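Local coordinates for protein RNA-dependent RNA polymerase (Toscana virus, PDB 6QW0) that belongs to the viral L protein and includes a manganese-binding cap-snatching endonuclease, which probably cleaves capped host RNAs to prime viral transcription, at residues K92-V97 / I152-R157; P10-A15 / T121-V126; E128-M133 / D140-N145. All blocks are in the same frame, centred on the assembly; numbering follows the deposited sequence.

Contact 1 (K92-V97 / I152-R157); sequences KKFVEV and IACLDR. Unlike the reference sequence in segment 152-157: Asp156 (reference Asn).
Phe94 and Arg157 leave their backbones alike, each with CG opposite its own carbonyl carbon (chi1 -81° and -78°). From there Arg157 runs extended as far as NE and crosses the root of the phenylalanine at a slant. Its CD lies 3.8 Å from CD1 of Phe94, and its NE 3.8 Å from CB of Phe94. The ring and guanidinium planes stand 43° apart, so the two groups are not stacked. Farther out on the same ring, CE2 of Phe94 presses on CB of Ala153 at 3.6 Å. The end of the ring meets sulfur: CZ of Phe94 is 4.0 Å from SG of Cys154, an oblique sulfur-aromatic contact. Three helix residues receive one ring, Arg157 near the base and Ala153 and Cys154 toward the end. Arg157 is held in place by its own helix, since NH1 gives a hydrogen bond of 3.1 Å to O of Ala153, in the guanidinium plane and on a lone pair. That carbonyl also accepts the ordinary helical bond from Arg157 N. The other terminal nitrogen, NH2, forms a salt bridge with Asp109 and a hydrogen bond with Ser108, so the buried charge is met by an acid. On the other segment, Lys93 N donates to OE2 of Glu96 at 2.8 Å, from above the carboxylate plane, closing the turn 93-96. Short helix 94-98 faces the C-terminal end of helix 136-157, with Ile116 of strand 115-118 and Val126 of strand 124-131 also touching Phe94, while Cys154 rests on Val126 and on Leu16 of strand 16-17.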
loop_
_atom_site.group_PDB
_atom_site.type_symbol
_atom_site.label_atom_id
_atom_site.label_comp_id
_atom_site.label_asym_id
_atom_site.label_seq_id
_atom_site.Cartn_x
_atom_site.Cartn_y
_atom_site.Cartn_z
ATOM N N LYS A 92 -12.294 -3.777 -2.897
ATOM C CA LYS A 92 -12.322 -5.120 -3.467
ATOM C C LYS A 92 -12.130 -6.166 -2.367
ATOM O O LYS A 92 -11.120 -6.160 -1.655
ATOM C CB LYS A 92 -11.258 -5.258 -4.553
ATOM C CG LYS A 92 -11.459 -6.468 -5.449
ATOM C CD LYS A 92 -10.149 -7.021 -5.969
ATOM C CE LYS A 92 -9.885 -6.530 -7.376
ATOM N NZ LYS A 92 -8.428 -6.493 -7.683
ATOM N N LYS A 93 -13.104 -7.061 -2.231
ATOM C CA LYS A 93 -13.133 -8.064 -1.179
ATOM C C LYS A 93 -12.526 -9.373 -1.667
ATOM O O LYS A 93 -12.520 -9.670 -2.866
ATOM C CB LYS A 93 -14.572 -8.326 -0.718
ATOM C CG LYS A 93 -15.423 -7.082 -0.509
ATOM C CD LYS A 93 -15.106 -6.435 0.819
ATOM C CE LYS A 93 -16.087 -5.323 1.155
ATOM N NZ LYS A 93 -15.774 -4.768 2.501
ATOM N N PHE A 94 -12.014 -10.162 -0.714
ATOM C CA PHE A 94 -11.572 -11.516 -1.035
ATOM C C PHE A 94 -12.627 -12.266 -1.834
ATOM O O PHE A 94 -12.295 -12.984 -2.785
ATOM C CB PHE A 94 -11.245 -12.290 0.248
ATOM C CG PHE A 94 -9.878 -11.998 0.809
ATOM C CD1 PHE A 94 -8.737 -12.335 0.105
ATOM C CD2 PHE A 94 -9.744 -11.406 2.054
ATOM C CE1 PHE A 94 -7.471 -12.068 0.634
ATOM C CE2 PHE A 94 -8.490 -11.142 2.584
ATOM C CZ PHE A 94 -7.361 -11.470 1.869
ATOM N N VAL A 95 -13.904 -12.093 -1.466
ATOM C CA VAL A 95 -14.971 -12.897 -2.063
ATOM C C VAL A 95 -15.122 -12.591 -3.547
ATOM O O VAL A 95 -15.565 -13.449 -4.324
ATOM C CB VAL A 95 -16.295 -12.689 -1.294
ATOM C CG1 VAL A 95 -16.956 -11.342 -1.662
ATOM C CG2 VAL A 95 -17.259 -13.843 -1.557
ATOM N N GLU A 96 -14.757 -11.377 -3.978
ATOM C CA GLU A 96 -14.841 -11.061 -5.395
ATOM C C GLU A 96 -13.809 -11.813 -6.215
ATOM O O GLU A 96 -14.005 -11.996 -7.419
ATOM C CB GLU A 96 -14.683 -9.555 -5.603
ATOM C CG GLU A 96 -15.589 -8.730 -4.710
ATOM C CD GLU A 96 -15.326 -7.249 -4.853
ATOM O OE1 GLU A 96 -15.082 -6.807 -5.996
ATOM O OE2 GLU A 96 -15.340 -6.537 -3.825
ATOM N N VAL A 97 -12.719 -12.260 -5.599
ATOM C CA VAL A 97 -11.668 -12.964 -6.312
ATOM C C VAL A 97 -11.785 -14.475 -6.137
ATOM O O VAL A 97 -11.507 -15.229 -7.070
ATOM C CB VAL A 97 -10.290 -12.453 -5.836
ATOM C CG1 VAL A 97 -9.167 -13.270 -6.445
ATOM C CG2 VAL A 97 -10.128 -10.986 -6.197
ATOM N N ILE A 152 -4.966 -15.337 8.158
ATOM C CA ILE A 152 -5.930 -16.440 8.162
ATOM C C ILE A 152 -6.671 -16.501 6.831
ATOM O O ILE A 152 -6.784 -17.564 6.205
ATOM C CB ILE A 152 -6.911 -16.301 9.343
ATOM C CG1 ILE A 152 -6.223 -16.665 10.661
ATOM C CG2 ILE A 152 -8.148 -17.180 9.130
ATOM C CD1 ILE A 152 -7.153 -16.632 11.867
ATOM N N ALA A 153 -7.192 -15.361 6.372
ATOM C CA ALA A 153 -7.922 -15.368 5.111
ATOM C C ALA A 153 -7.013 -15.766 3.952
ATOM O O ALA A 153 -7.443 -16.482 3.042
ATOM C CB ALA A 153 -8.559 -14.000 4.845
ATOM N N CYS A 154 -5.751 -15.324 3.974
ATOM C CA CYS A 154 -4.835 -15.674 2.887
ATOM C C CYS A 154 -4.458 -17.152 2.927
ATOM O O CYS A 154 -4.394 -17.809 1.874
ATOM C CB CYS A 154 -3.567 -14.817 2.952
ATOM S SG CYS A 154 -3.813 -13.081 2.545
ATOM N N LEU A 155 -4.175 -17.690 4.119
ATOM C CA LEU A 155 -3.853 -19.113 4.218
ATOM C C LEU A 155 -5.002 -19.969 3.687
ATOM O O LEU A 155 -4.802 -20.858 2.849
ATOM C CB LEU A 155 -3.536 -19.498 5.667
ATOM C CG LEU A 155 -3.131 -20.966 5.861
ATOM C CD1 LEU A 155 -1.876 -21.271 5.050
ATOM C CD2 LEU A 155 -2.890 -21.255 7.333
ATOM N N ASP A 156 -6.220 -19.709 4.162
ATOM C CA ASP A 156 -7.352 -20.526 3.731
ATOM C C ASP A 156 -7.561 -20.457 2.222
ATOM O O ASP A 156 -7.837 -21.479 1.576
ATOM C CB ASP A 156 -8.619 -20.076 4.456
ATOM C CG ASP A 156 -8.607 -20.414 5.930
ATOM O OD1 ASP A 156 -7.686 -21.125 6.394
ATOM O OD2 ASP A 156 -9.532 -19.966 6.643
ATOM N N ARG A 157 -7.437 -19.261 1.642
ATOM C CA ARG A 157 -7.667 -19.102 0.212
ATOM C C ARG A 157 -6.486 -19.584 -0.623
ATOM O O ARG A 157 -6.647 -19.815 -1.823
ATOM C CB ARG A 157 -8.025 -17.639 -0.085
ATOM C CG ARG A 157 -9.505 -17.383 0.292
ATOM C CD ARG A 157 -9.849 -15.950 0.708
ATOM N NE ARG A 157 -11.216 -15.949 1.253
ATOM C CZ ARG A 157 -11.509 -16.296 2.502
ATOM N NH1 ARG A 157 -10.536 -16.654 3.345
ATOM N NH2 ARG A 157 -12.773 -16.304 2.912
#

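Contact 2 (P10-A15 / T121-V126); sequences PAPVRA and TGHVYV
One face of the His123 imidazole is overlaid by CG of Pro12, and the pyrrolidine reaches the outer end of the ring with its neighbouring carbon as well. CB of Pro12 is 3.8 Å from NE2 of His123 and 3.9 Å from CE1 of His123. No hydrogen bond links the two segments; they meet by van der Waals contact of aliphatic carbon with imidazole. The histidine is modelled in two conformers, and the overlap is described for one. In that conformer chi1 is -72°, which sets CG opposite the carbonyl carbon and swings the end of the ring closer to the proline than its CB direction alone would suggest. The other touch is looser: CD of Pro12 lies 4.3 Å from the carbonyl O of Thr121. Between Thr121 and His123, Gly122 has a positive phi of 101°, in the left-handed region, within the link between two antiparallel strands. His123 N donates to OG1 of Thr119 across that link. Pro162 touches both Pro12 and His123, so a third loop joins the contact. The site lies at the surface, at one end of the mixed sheet: residues 10-15 lead into strand 16-17, the turn connects strands 115-118 and 124-131, and strand 163-171, which begins just after Pro162, runs parallel to both 16-17 and 124-131.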
loop_
_atom_site.group_PDB
_atom_site.type_symbol
_atom_site.label_atom_id
_atom_site.label_comp_id
_atom_site.label_asym_id
_atom_site.label_seq_id
_atom_site.Cartn_x
_atom_site.Cartn_y
_atom_site.Cartn_z
ATOM N N PRO A 10 0.588 -26.331 -16.053
ATOM C CA PRO A 10 0.375 -27.181 -14.873
ATOM C C PRO A 10 0.245 -26.322 -13.621
ATOM O O PRO A 10 0.802 -25.228 -13.533
ATOM C CB PRO A 10 1.629 -28.069 -14.835
ATOM C CG PRO A 10 2.128 -28.079 -16.270
ATOM C CD PRO A 10 1.809 -26.705 -16.804
ATOM N N ALA A 11 -0.523 -26.823 -12.659
ATOM C CA ALA A 11 -0.910 -26.003 -11.518
ATOM C C ALA A 11 0.282 -25.755 -10.596
ATOM O O ALA A 11 1.079 -26.664 -10.364
ATOM C CB ALA A 11 -2.031 -26.678 -10.732
ATOM N N PRO A 12 0.427 -24.542 -10.069
ATOM C CA PRO A 12 1.461 -24.278 -9.060
ATOM C C PRO A 12 1.047 -24.819 -7.702
ATOM O O PRO A 12 -0.126 -25.084 -7.444
ATOM C CB PRO A 12 1.549 -22.750 -9.030
ATOM C CG PRO A 12 0.186 -22.289 -9.464
ATOM C CD PRO A 12 -0.329 -23.327 -10.431
ATOM N N VAL A 13 2.046 -24.964 -6.819
ATOM C CA VAL A 13 1.771 -25.393 -5.452
ATOM C C VAL A 13 0.836 -24.392 -4.800
ATOM O O VAL A 13 1.091 -23.181 -4.805
ATOM C CB VAL A 13 3.074 -25.521 -4.649
ATOM C CG1 VAL A 13 2.765 -25.712 -3.157
ATOM C CG2 VAL A 13 3.915 -26.680 -5.159
ATOM N N ARG A 14 -0.255 -24.899 -4.229
ATOM C CA ARG A 14 -1.261 -24.069 -3.576
ATOM C C ARG A 14 -0.856 -23.896 -2.119
ATOM O O ARG A 14 -1.043 -24.797 -1.293
ATOM C CB ARG A 14 -2.636 -24.711 -3.717
ATOM C CG ARG A 14 -3.122 -24.779 -5.161
ATOM C CD ARG A 14 -4.347 -25.683 -5.307
ATOM N NE ARG A 14 -4.033 -27.076 -4.997
ATOM C CZ ARG A 14 -4.433 -27.718 -3.901
ATOM N NH1 ARG A 14 -5.189 -27.110 -2.991
ATOM N NH2 ARG A 14 -4.081 -28.983 -3.720
ATOM N N ALA A 15 -0.274 -22.742 -1.808
ATOM C CA ALA A 15 0.239 -22.464 -0.476
ATOM C C ALA A 15 0.393 -20.965 -0.333
ATOM O O ALA A 15 0.343 -20.221 -1.315
ATOM C CB ALA A 15 1.591 -23.145 -0.224
ATOM N N THR A 121 -0.797 -16.766 -14.794
ATOM C CA THR A 121 -0.207 -18.020 -14.352
ATOM C C THR A 121 -0.969 -18.612 -13.173
ATOM O O THR A 121 -0.842 -19.810 -12.895
ATOM C CB THR A 121 1.273 -17.782 -14.028
ATOM O OG1 THR A 121 1.966 -17.502 -15.249
ATOM C CG2 THR A 121 1.918 -18.996 -13.375
ATOM N N GLY A 122 -1.793 -17.815 -12.504
ATOM C CA GLY A 122 -2.645 -18.315 -11.448
ATOM C C GLY A 122 -2.165 -18.053 -10.041
ATOM O O GLY A 122 -2.637 -18.719 -9.115
ATOM N N HIS A 123 -1.217 -17.147 -9.856
ATOM C CA HIS A 123 -0.854 -16.702 -8.525
ATOM C C HIS A 123 -1.699 -15.491 -8.155
ATOM O O HIS A 123 -2.176 -14.754 -9.023
ATOM C CB HIS A 123 0.634 -16.347 -8.455
ATOM C CG HIS A 123 1.551 -17.534 -8.507
ATOM N ND1 HIS A 123 2.091 -18.005 -9.685
ATOM C CD2 HIS A 123 2.039 -18.331 -7.526
ATOM C CE1 HIS A 123 2.861 -19.049 -9.429
ATOM N NE2 HIS A 123 2.838 -19.273 -8.128
ATOM N N VAL A 124 -1.892 -15.294 -6.855
ATOM C CA VAL A 124 -2.598 -14.126 -6.341
ATOM C C VAL A 124 -1.679 -13.395 -5.376
ATOM O O VAL A 124 -1.085 -14.011 -4.487
ATOM C CB VAL A 124 -3.915 -14.508 -5.648
ATOM C CG1 VAL A 124 -4.566 -13.258 -5.061
ATOM C CG2 VAL A 124 -4.858 -15.206 -6.646
ATOM N N TYR A 125 -1.546 -12.089 -5.561
ATOM C CA TYR A 125 -0.685 -11.277 -4.714
ATOM C C TYR A 125 -1.569 -10.358 -3.882
ATOM O O TYR A 125 -2.394 -9.620 -4.428
ATOM C CB TYR A 125 0.327 -10.501 -5.562
ATOM C CG TYR A 125 1.213 -11.430 -6.365
ATOM C CD1 TYR A 125 2.383 -11.947 -5.827
ATOM C CD2 TYR A 125 0.844 -11.843 -7.646
ATOM C CE1 TYR A 125 3.181 -12.826 -6.557
ATOM C CE2 TYR A 125 1.628 -12.726 -8.372
ATOM C CZ TYR A 125 2.795 -13.208 -7.826
ATOM O OH TYR A 125 3.572 -14.078 -8.558
ATOM N N VAL A 126 -1.424 -10.435 -2.562
ATOM C CA VAL A 126 -2.194 -9.608 -1.635
ATOM C C VAL A 126 -1.228 -8.597 -1.031
ATOM O O VAL A 126 -0.176 -8.979 -0.510
ATOM C CB VAL A 126 -2.877 -10.463 -0.553
ATOM C CG1 VAL A 126 -3.546 -9.590 0.492
ATOM C CG2 VAL A 126 -3.896 -11.433 -1.191
#

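Contact 3 (E128-M133 / D140-N145). With MN3 (manganese (III) ion), chain C; SO4 (sulfate ion), chain G.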
loop_
_atom_site.group_PDB
_atom_site.type_symbol
_atom_site.label_atom_id
_atom_site.label_comp_id
_atom_site.label_asym_id
_atom_site.label_seq_id
_atom_site.Cartn_x
_atom_site.Cartn_y
_atom_site.Cartn_z
ATOM N N GLU A 128 -0.816 -5.043 1.418
ATOM C CA GLU A 128 -1.446 -4.170 2.400
ATOM C C GLU A 128 -0.490 -3.045 2.754
ATOM O O GLU A 128 0.699 -3.294 3.001
ATOM C CB GLU A 128 -1.863 -4.932 3.659
ATOM C CG GLU A 128 -2.465 -4.046 4.733
ATOM C CD GLU A 128 -3.774 -3.370 4.323
ATOM O OE1 GLU A 128 -4.470 -3.821 3.387
ATOM O OE2 GLU A 128 -4.118 -2.368 4.963
ATOM N N PHE A 129 -1.019 -1.816 2.760
ATOM C CA PHE A 129 -0.278 -0.607 3.103
ATOM C C PHE A 129 -0.630 -0.169 4.519
ATOM O O PHE A 129 -1.768 -0.318 4.965
ATOM C CB PHE A 129 -0.613 0.563 2.162
ATOM C CG PHE A 129 -0.586 0.243 0.685
ATOM C CD1 PHE A 129 0.457 -0.452 0.098
ATOM C CD2 PHE A 129 -1.606 0.720 -0.129
ATOM C CE1 PHE A 129 0.451 -0.706 -1.279
ATOM C CE2 PHE A 129 -1.610 0.471 -1.498
ATOM C CZ PHE A 129 -0.582 -0.241 -2.065
ATOM N N THR A 130 0.334 0.424 5.216
ATOM C CA THR A 130 0.020 0.965 6.530
ATOM C C THR A 130 1.041 2.049 6.853
ATOM O O THR A 130 2.064 2.182 6.176
ATOM C CB THR A 130 -0.026 -0.149 7.596
ATOM O OG1 THR A 130 -0.581 0.350 8.826
ATOM C CG2 THR A 130 1.351 -0.720 7.853
ATOM N N THR A 131 0.702 2.880 7.837
ATOM C CA THR A 131 1.542 4.002 8.248
ATOM C C THR A 131 1.742 3.946 9.756
ATOM O O THR A 131 1.027 3.243 10.472
ATOM C CB THR A 131 0.913 5.356 7.886
ATOM O OG1 THR A 131 -0.253 5.560 8.698
ATOM C CG2 THR A 131 0.503 5.405 6.419
ATOM N N THR A 132 2.713 4.722 10.236
ATOM C CA THR A 132 2.877 4.923 11.667
ATOM C C THR A 132 3.444 6.315 11.892
ATOM O O THR A 132 4.238 6.803 11.088
ATOM C CB THR A 132 3.800 3.879 12.312
ATOM O OG1 THR A 132 3.895 4.150 13.716
ATOM C CG2 THR A 132 5.196 3.918 11.707
HETATM N N MSE A 133 3.026 6.946 12.984
HETATM C CA MSE A 133 3.599 8.226 13.382
HETATM C C MSE A 133 4.821 8.031 14.288
HETATM O O MSE A 133 5.424 9.003 14.745
HETATM C CB MSE A 133 2.542 9.075 14.094
HETATM C CG MSE A 133 1.336 9.410 13.235
HETATM SE SE MSE A 133 1.809 10.590 11.764
HETATM C CE MSE A 133 2.334 12.161 12.811
ATOM N N ASP A 140 7.732 -1.684 12.156
ATOM C CA ASP A 140 7.775 -3.145 12.138
ATOM C C ASP A 140 6.566 -3.737 12.851
ATOM O O ASP A 140 5.967 -4.701 12.368
ATOM C CB ASP A 140 9.066 -3.669 12.755
ATOM C CG ASP A 140 9.075 -5.188 12.839
ATOM O OD1 ASP A 140 9.552 -5.845 11.888
ATOM O OD2 ASP A 140 8.560 -5.729 13.839
ATOM N N LEU A 141 6.164 -3.155 13.986
ATOM C CA LEU A 141 4.968 -3.644 14.663
ATOM C C LEU A 141 3.732 -3.461 13.793
ATOM O O LEU A 141 2.862 -4.336 13.739
ATOM C CB LEU A 141 4.789 -2.936 16.007
ATOM C CG LEU A 141 3.540 -3.277 16.823
ATOM C CD1 LEU A 141 3.470 -4.766 17.142
ATOM C CD2 LEU A 141 3.524 -2.456 18.106
ATOM N N ALA A 142 3.640 -2.330 13.100
ATOM C CA ALA A 142 2.488 -2.092 12.237
ATOM C C ALA A 142 2.429 -3.113 11.107
ATOM O O ALA A 142 1.350 -3.618 10.778
ATOM C CB ALA A 142 2.542 -0.668 11.684
ATOM N N ALA A 143 3.580 -3.418 10.498
ATOM C CA ALA A 143 3.628 -4.448 9.459
ATOM C C ALA A 143 3.184 -5.800 9.998
ATOM O O ALA A 143 2.415 -6.518 9.349
ATOM C CB ALA A 143 5.039 -4.545 8.875
ATOM N N ARG A 144 3.656 -6.171 11.185
ATOM C CA ARG A 144 3.264 -7.463 11.735
ATOM C C ARG A 144 1.792 -7.492 12.115
ATOM O O ARG A 144 1.147 -8.542 12.004
ATOM C CB ARG A 144 4.164 -7.812 12.917
ATOM C CG ARG A 144 5.590 -7.919 12.451
ATOM C CD ARG A 144 6.546 -8.437 13.472
ATOM N NE ARG A 144 7.911 -8.178 13.032
ATOM C CZ ARG A 144 8.599 -8.952 12.200
ATOM N NH1 ARG A 144 8.059 -10.061 11.704
ATOM N NH2 ARG A 144 9.835 -8.614 11.867
ATOM N N ASN A 145 1.234 -6.357 12.537
ATOM C CA ASN A 145 -0.197 -6.317 12.810
ATOM C C ASN A 145 -1.007 -6.557 11.539
ATOM O O ASN A 145 -2.035 -7.239 11.576
ATOM C CB ASN A 145 -0.574 -4.984 13.464
ATOM C CG ASN A 145 -0.107 -4.899 14.911
ATOM O OD1 ASN A 145 0.132 -5.922 15.555
ATOM N ND2 ASN A 145 0.025 -3.681 15.426
HETATM MN MN MN3 C . -3.954 -0.215 4.358
HETATM S S SO4 G . -3.085 3.041 8.657
HETATM O O1 SO4 G . -2.379 3.993 7.810
HETATM O O2 SO4 G . -4.514 3.315 8.568
HETATM O O3 SO4 G . -2.826 1.659 8.240
HETATM O O4 SO4 G . -2.638 3.222 10.033
HETATM O O HOH W 1 -6.278 0.130 4.636
HETATM O O HOH W 2 -4.464 0.290 6.607
#
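The first strand and the helix of a beta-alpha-beta unit meet where CG2 of Thr130 rests on CB of Ala142 at 4.0 Å, the nearest side-chain approach of the two segments. Strand 124-131 and helix 136-157 run roughly antiparallel here, 145° between their local axes, with a closest approach of 8.5 Å. Thr130 divides its branches between two jobs: with chi1 at -169°, OG1 lies opposite the backbone N while CG2 meets the helix. OG1 donates to O3 of a sulfate at 2.7 Å. Thr131, whose CB points away from the helix, donates from OG1 to O1 of the same sulfate at 2.8 Å. The sulfate probably came with the crystallisation solution.

The same strand carries part of the manganese site, in keeping with a PD-(D/E)XK nuclease fold, in which acidic residues from adjacent strands and their ends bind the metal. Glu128, its chain bent at chi2, brings OE2 to 2.2 Å from the manganese ion, and the carbonyl O of Phe129 binds the metal at 2.3 Å. His79, Asp114 and two waters complete six ligands. One of the waters donates to O3 of the sulfate, so the anion is joined to the metal shell through it as well as to Thr130. The Phe129 ring stacks on Phe83. On the helix, Arg144 NE forms a salt bridge with OD2 of Asp140 at 2.7 Å, one turn back, the acid being met on its syn side and the bond lying close to the guanidinium plane.

Overall arrangement
From the N terminus, residues 10-15 come first and meet residues 121-126 more than a hundred residues later, so contact 2 closes a loop that takes in the small antiparallel sheet. Residues 92-97 fall within that loop but pair with 152-157 beyond it; contacts 1 and 2 therefore cross, and they touch where Val126 meets Phe94 and Cys154. Contact 3 opens directly after contact 2 and closes within the span of contact 1. Strand 124-131 serves contacts 2 and 3, helix 136-157 serves contacts 1 and 3. Contacts 1 and 3 tie the short helix 94-98 and the metal-bearing strand to helix 136-157, while contact 2 fastens the N-terminal segment to the turn before that strand.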